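Local structure of digeranylgeranylglycerophospholipid reductase (4OPD) at residues Asp349-Phe354 and Lys411-Ser416. The protein reduces the double bonds of geranylgeranyl chains in archaeal membrane lipids, using bound FAD, to give saturated archaeols. Numbering follows the deposited sequence. Where two conformers were deposited one is given.
Sequences DIFRRF and KAVAES. With GRG (geranylgeranyl diphosphate), chain F.
Val413 meets Phe351, Phe354 and Ile350 with its two methyls. Its CG2 sits over one face of the Phe354 ring, 3.9 Å from the centroid. This is a CH-pi contact, offset toward the rim, where CG2 is 3.5 Å from Phe354 CD1. The other methyl, CG1, lies anti to the backbone N (chi1 177°) and reaches the edge of the Phe351 ring, 4.0 Å from Phe351 CD1. Val413 thus touches one phenylalanine at its face and the other at its rim. Ile350 packs further along; in the conformer described, its CG2 lies against Ser416 CB and close to Val413 CG1.

Phe351 joins this packing to the lipid. Its CG is anti to the backbone N (chi1 -167°), which carries the ring out to the geranylgeranyl chain. C8 of the chain lies 3.6 Å above one ring face, toward the rim. Phe351 CZ comes within 3.4 Å of C12. With an alanine in place of Phe351, the isoprenoid chain is likely to lose the ring face beside C8, and Val413 CG1 the ring edge it packs against.

Charged groups gather elsewhere on helix 332-355. Asp349 OD1 accepts from Arg352 NH2, near the carboxylate plane on the syn side. Arg353 NE and NH2 both grip the same oxygen side-on, from above that plane. Asp349 OD2 pairs with Arg274, and Arg352 also bridges to Asp182.

Apolar packing joins helices 332-355 and 410-425 behind the wall of the isoprenoid pocket, which Phe351 lines. The helices run nearly antiparallel at 157°, with segment axes 9.5 Å apart. Helix 434-452 packs against the contact through Phe448, which touches both Ile350 and Ser416. Val297, in a loop, also touches Phe351.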
ATOM      1  N   ASP A 349      -1.628   2.361  11.731  1.00 11.84           N
ATOM      2  CA  ASP A 349      -0.331   3.021  11.873  1.00 13.38           C
ATOM      3  C   ASP A 349       0.093   2.960  13.345  1.00 15.29           C
ATOM      4  O   ASP A 349       1.237   2.655  13.670  1.00 12.81           O
ATOM      5  CB  ASP A 349      -0.413   4.485  11.366  1.00 14.54           C
ATOM      6  CG  ASP A 349       0.955   5.116  11.098  1.00 17.97           C
ATOM      7  OD1 ASP A 349       1.980   4.590  11.570  1.00 14.55           O
ATOM      8  OD2 ASP A 349       1.015   6.165  10.406  1.00 15.28           O
ATOM      9  N   ILE A 350      -0.839   3.233  14.246  1.00 16.31           N
ATOM     10  CA  ILE A 350      -0.583   3.095  15.678  0.67 13.36           C
ATOM     11  C   ILE A 350      -0.258   1.654  16.026  1.00 12.10           C
ATOM     12  O   ILE A 350       0.742   1.363  16.684  1.00 13.49           O
ATOM     13  CB  ILE A 350      -1.787   3.553  16.519  0.67 10.40           C
ATOM     14  CG1 ILE A 350      -1.999   5.055  16.348  0.67 14.35           C
ATOM     15  CG2 ILE A 350      -1.563   3.245  17.999  0.67 12.27           C
ATOM     16  CD1 ILE A 350      -0.947   5.875  17.033  0.67 15.71           C
ATOM     17  N   PHE A 351      -1.118   0.743  15.569  1.00 12.05           N
ATOM     18  CA  PHE A 351      -1.005  -0.657  15.958  1.00 15.49           C
ATOM     19  C   PHE A 351       0.321  -1.230  15.462  1.00 14.99           C
ATOM     20  O   PHE A 351       0.976  -1.954  16.190  1.00 14.78           O
ATOM     21  CB  PHE A 351      -2.199  -1.469  15.433  1.00 12.52           C
ATOM     22  CG  PHE A 351      -2.320  -2.838  16.043  1.00 14.39           C
ATOM     23  CD1 PHE A 351      -2.603  -2.982  17.395  1.00 21.12           C
ATOM     24  CD2 PHE A 351      -2.163  -3.970  15.272  1.00 16.10           C
ATOM     25  CE1 PHE A 351      -2.712  -4.236  17.962  1.00 22.27           C
ATOM     26  CE2 PHE A 351      -2.274  -5.228  15.835  1.00 20.38           C
ATOM     27  CZ  PHE A 351      -2.552  -5.355  17.182  1.00 20.83           C
ATOM     28  N   ARG A 352       0.713  -0.885  14.229  1.00 13.55           N
ATOM     29  CA  ARG A 352       2.000  -1.298  13.678  1.00 14.38           C
ATOM     30  C   ARG A 352       3.162  -1.008  14.618  1.00 13.12           C
ATOM     31  O   ARG A 352       4.043  -1.836  14.803  1.00 14.92           O
ATOM     32  CB  ARG A 352       2.268  -0.581  12.333  1.00 15.44           C
ATOM     33  CG  ARG A 352       3.761  -0.440  12.043  1.00 29.14           C
ATOM     34  CD  ARG A 352       4.055   0.302  10.765  1.00 34.18           C
ATOM     35  NE  ARG A 352       3.923   1.754  10.886  1.00 35.79           N
ATOM     36  CZ  ARG A 352       4.938   2.572  11.147  1.00 22.53           C
ATOM     37  NH1 ARG A 352       6.142   2.077  11.350  1.00 17.56           N
ATOM     38  NH2 ARG A 352       4.747   3.881  11.207  1.00 22.08           N
ATOM     39  N   ARG A 353       3.191   0.201  15.174  1.00 12.93           N
ATOM     40  CA  ARG A 353       4.314   0.629  16.009  1.00 12.84           C
ATOM     41  C   ARG A 353       4.435  -0.253  17.256  1.00 16.23           C
ATOM     42  O   ARG A 353       5.537  -0.544  17.744  1.00 16.83           O
ATOM     43  CB  ARG A 353       4.132   2.093  16.408  1.00 14.08           C
ATOM     44  CG  ARG A 353       4.162   3.027  15.216  1.00 14.30           C
ATOM     45  CD  ARG A 353       3.505   4.360  15.511  1.00 13.97           C
ATOM     46  NE  ARG A 353       3.278   5.060  14.253  1.00 16.40           N
ATOM     47  CZ  ARG A 353       3.872   6.187  13.899  1.00 23.89           C
ATOM     48  NH1 ARG A 353       4.716   6.787  14.726  1.00 22.91           N
ATOM     49  NH2 ARG A 353       3.597   6.726  12.718  1.00 21.16           N
ATOM     50  N   PHE A 354       3.280  -0.670  17.761  1.00 12.63           N
ATOM     51  CA  PHE A 354       3.205  -1.568  18.904  1.00 12.61           C
ATOM     52  C   PHE A 354       3.795  -2.926  18.531  1.00 13.45           C
ATOM     53  O   PHE A 354       4.694  -3.431  19.204  1.00 14.85           O
ATOM     54  CB  PHE A 354       1.741  -1.684  19.356  1.00 12.85           C
ATOM     55  CG  PHE A 354       1.488  -2.748  20.396  1.00 13.00           C
ATOM     56  CD1 PHE A 354       2.022  -2.640  21.678  1.00 17.52           C
ATOM     57  CD2 PHE A 354       0.660  -3.829  20.106  1.00 20.88           C
ATOM     58  CE1 PHE A 354       1.763  -3.620  22.636  1.00 18.69           C
ATOM     59  CE2 PHE A 354       0.406  -4.806  21.056  1.00 22.41           C
ATOM     60  CZ  PHE A 354       0.951  -4.693  22.325  1.00 18.99           C
ATOM     61  N   LYS A 411      -3.806  -1.893  26.318  1.00 22.90           N
ATOM     62  CA  LYS A 411      -4.924  -1.030  26.639  1.00 24.05           C
ATOM     63  C   LYS A 411      -4.647   0.388  26.164  1.00 26.48           C
ATOM     64  O   LYS A 411      -5.517   1.038  25.579  1.00 27.13           O
ATOM     65  CB  LYS A 411      -5.210  -1.047  28.146  1.00 34.63           C
ATOM     66  CG  LYS A 411      -6.617  -0.639  28.484  1.00 45.48           C
ATOM     67  CD  LYS A 411      -7.606  -1.677  27.989  1.00 49.09           C
ATOM     68  CE  LYS A 411      -9.041  -1.191  28.155  1.00 50.88           C
ATOM     69  NZ  LYS A 411      -9.398  -0.977  29.583  1.00 55.08           N
ATOM     70  N   ALA A 412      -3.433   0.868  26.408  1.00 27.03           N
ATOM     71  CA  ALA A 412      -3.051   2.205  25.965  1.00 26.63           C
ATOM     72  C   ALA A 412      -2.952   2.269  24.441  1.00 25.87           C
ATOM     73  O   ALA A 412      -3.198   3.315  23.835  1.00 25.37           O
ATOM     74  CB  ALA A 412      -1.737   2.616  26.601  1.00 32.18           C
ATOM     75  N   VAL A 413      -2.593   1.151  23.811  1.00 19.32           N
ATOM     76  CA  VAL A 413      -2.573   1.099  22.348  1.00 17.61           C
ATOM     77  C   VAL A 413      -3.984   1.317  21.800  1.00 17.55           C
ATOM     78  O   VAL A 413      -4.189   2.123  20.900  1.00 20.20           O
ATOM     79  CB  VAL A 413      -2.022  -0.248  21.839  1.00 19.35           C
ATOM     80  CG1 VAL A 413      -2.075  -0.307  20.331  1.00 19.61           C
ATOM     81  CG2 VAL A 413      -0.604  -0.456  22.342  1.00 18.34           C
ATOM     82  N   ALA A 414      -4.947   0.590  22.355  1.00 19.84           N
ATOM     83  CA  ALA A 414      -6.351   0.739  21.985  1.00 24.02           C
ATOM     84  C   ALA A 414      -6.819   2.180  22.173  1.00 22.20           C
ATOM     85  O   ALA A 414      -7.512   2.736  21.323  1.00 26.13           O
ATOM     86  CB  ALA A 414      -7.223  -0.210  22.805  1.00 25.98           C
ATOM     87  N   GLU A 415      -6.435   2.782  23.293  1.00 28.39           N
ATOM     88  CA  GLU A 415      -6.798   4.164  23.570  1.00 28.23           C
ATOM     89  C   GLU A 415      -6.252   5.111  22.502  1.00 27.85           C
ATOM     90  O   GLU A 415      -6.955   6.023  22.062  1.00 21.47           O
ATOM     91  CB  GLU A 415      -6.307   4.584  24.955  1.00 25.78           C
ATOM     92  CG  GLU A 415      -7.143   4.004  26.082  1.00 44.90           C
ATOM     93  CD  GLU A 415      -6.498   4.154  27.447  1.00 55.11           C
ATOM     94  OE1 GLU A 415      -5.402   4.751  27.541  1.00 56.75           O
ATOM     95  OE2 GLU A 415      -7.090   3.662  28.430  1.00 57.68           O
ATOM     96  N   SER A 416      -5.005   4.908  22.082  1.00 22.18           N
ATOM     97  CA  SER A 416      -4.425   5.796  21.089  1.00 19.01           C
ATOM     98  C   SER A 416      -5.063   5.560  19.729  1.00 25.54           C
ATOM     99  O   SER A 416      -5.225   6.490  18.941  1.00 18.73           O
ATOM    100  CB  SER A 416      -2.905   5.609  20.990  1.00 19.36           C
ATOM    101  OG  SER A 416      -2.254   6.141  22.130  1.00 24.68           O
TER
HETATM  102  C20 GRG F 504      -0.969 -11.565  18.252  0.90 48.10           C
HETATM  103  C19 GRG F 504       1.030 -10.930  19.818  0.90 43.79           C
HETATM  104  C18 GRG F 504      -0.410 -10.745  19.392  0.90 44.08           C
HETATM  105  C17 GRG F 504      -1.205  -9.865  20.026  0.90 40.12           C
HETATM  106  C16 GRG F 504      -2.654  -9.689  19.621  0.90 42.61           C
HETATM  107  C14 GRG F 504      -5.269  -7.345  20.355  0.90 32.71           C
HETATM  108  C13 GRG F 504      -4.330  -7.827  19.273  0.90 31.24           C
HETATM  109  C15 GRG F 504      -2.913  -8.214  19.625  0.90 34.78           C
HETATM  110  C12 GRG F 504      -4.724  -7.865  17.983  0.90 28.20           C
HETATM  111  C11 GRG F 504      -6.105  -7.428  17.545  0.90 27.49           C
HETATM  112  C9  GRG F 504      -5.997  -5.955  17.167  0.90 23.10           C
HETATM  113  C8  GRG F 504      -5.928  -5.782  15.657  0.90 25.20           C
HETATM  114  C10 GRG F 504      -6.127  -4.389  15.097  0.90 23.98           C
HETATM  115  C7  GRG F 504      -5.700  -6.833  14.832  0.90 30.72           C
HETATM  116  C6  GRG F 504      -5.686  -6.751  13.308  0.90 33.04           C
HETATM  117  C5  GRG F 504      -4.452  -6.202  12.660  0.90 41.34           C
HETATM  118  C3  GRG F 504      -4.585  -6.463  11.172  0.90 35.18           C
HETATM  119  C4  GRG F 504      -4.485  -7.881  10.659  0.90 25.61           C
HETATM  120  C2  GRG F 504      -4.779  -5.454  10.296  0.90 31.65           C
HETATM  121  C1  GRG F 504      -4.876  -5.751   8.808  0.90 29.09           C
HETATM  122  O1  GRG F 504      -5.680  -4.808   8.136  0.90 20.39           O